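Local coordinates for histidine--tRNA ligase (Staphylococcus aureus, PDB 1QE0), which joins L-histidine to its cognate tRNA at the expense of ATP, working as a homodimeric class II aminoacyl-tRNA synthetase, at residues 290-293 with 294-298. Sequence-based numbering, arbitrary orientation.
Sequences NGLL and ELLDG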
# COMPACT_ATOMS: atom_id res chain seq x y z
N ASN A 290 9.56 25.87 5.53
CA ASN A 290 8.82 26.76 6.41
C ASN A 290 8.16 27.81 5.54
O ASN A 290 8.80 28.74 5.10
CB ASN A 290 9.63 27.42 7.53
CG ASN A 290 8.72 28.14 8.57
OD1 ASN A 290 8.71 27.80 9.76
ND2 ASN A 290 7.92 29.11 8.10
N GLY A 291 6.87 27.63 5.31
CA GLY A 291 6.12 28.53 4.46
C GLY A 291 5.14 27.77 3.58
O GLY A 291 4.24 28.37 3.00
N LEU A 292 5.31 26.45 3.47
CA LEU A 292 4.45 25.60 2.67
C LEU A 292 3.02 25.63 3.20
O LEU A 292 2.09 25.99 2.47
CB LEU A 292 5.01 24.18 2.69
CG LEU A 292 4.23 23.02 2.05
CD1 LEU A 292 3.86 23.32 0.60
CD2 LEU A 292 5.07 21.77 2.13
N LEU A 293 2.86 25.35 4.48
CA LEU A 293 1.55 25.31 5.12
C LEU A 293 0.71 26.58 4.93
O LEU A 293 -0.50 26.51 4.72
CB LEU A 293 1.73 25.00 6.61
CG LEU A 293 1.91 23.59 7.16
CD1 LEU A 293 0.56 22.92 7.40
CD2 LEU A 293 2.79 22.76 6.26
N GLU A 294 1.36 27.73 4.96
CA GLU A 294 0.71 29.03 4.83
C GLU A 294 0.24 29.30 3.41
O GLU A 294 -0.74 30.00 3.20
CB GLU A 294 1.66 30.11 5.30
CG GLU A 294 2.82 29.54 6.11
CD GLU A 294 3.53 30.60 6.91
OE1 GLU A 294 4.61 31.07 6.49
OE2 GLU A 294 2.98 30.96 7.95
N LEU A 295 0.93 28.75 2.43
CA LEU A 295 0.49 28.92 1.06
C LEU A 295 -0.79 28.08 0.92
O LEU A 295 -1.64 28.38 0.09
CB LEU A 295 1.56 28.44 0.07
CG LEU A 295 2.91 29.13 0.17
CD1 LEU A 295 3.80 28.68 -0.92
CD2 LEU A 295 2.77 30.61 0.08
N LEU A 296 -0.92 27.02 1.70
CA LEU A 296 -2.15 26.22 1.65
C LEU A 296 -3.23 26.70 2.65
O LEU A 296 -4.20 25.99 2.90
CB LEU A 296 -1.81 24.75 1.89
CG LEU A 296 -1.21 24.01 0.70
CD1 LEU A 296 -1.47 24.82 -0.53
CD2 LEU A 296 0.26 23.76 0.83
N ASP A 297 -3.10 27.93 3.15
CA ASP A 297 -4.01 28.54 4.13
C ASP A 297 -3.91 27.86 5.50
O ASP A 297 -4.93 27.58 6.11
CB ASP A 297 -5.46 28.49 3.67
CG ASP A 297 -5.69 29.07 2.29
OD1 ASP A 297 -6.80 28.89 1.78
OD2 ASP A 297 -4.78 29.71 1.71
N GLY A 298 -2.70 27.62 5.99
CA GLY A 298 -2.57 26.97 7.28
C GLY A 298 -1.56 27.65 8.17
O GLY A 298 -0.98 28.66 7.74
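A one-turn helix, 292-295, closed by a Schellman motif joins two strands of the class II catalytic domain; its backbone is linked by L296 N to L292 O at 3.3 Å and, weakly, by L295 N to G291 O at 3.4 Å. G291, at the N-cap, has the positive phi (140°) readily open to glycine. In this connection between the neighbouring antiparallel strands 280-290 and 302-309, the turn of helix puts two leucines on helix 82-91: L293 rests on V86 and Y89, L296 on V86 and I90. L292, whose CG stands anti to the backbone nitrogen (chi1 173°) and beside the carbonyl carbon, reaches forward to L296, four residues on, and its CD1 meets L296 CD2 at 3.6 Å, methyl against methyl. The aliphatic part of E294 runs back alongside G291, its CG 3.6 Å from G291 O; E294 OE1 lies 3.6 Å from G291 CA, while OE2 is hydrogen-bonded to S300 OG. At L296 the chain leaves helical geometry, and D297 takes a positive phi of 68°. The two bonds of the Schellman motif follow: G298 N returns to L293 O at 2.8 Å in a weak bond, and inside it D297 N is bonded to E294 O at 3.1 Å. D297 OD2 forms a salt bridge with R51 NH2, and R51 NE is hydrogen-bonded to L295 O.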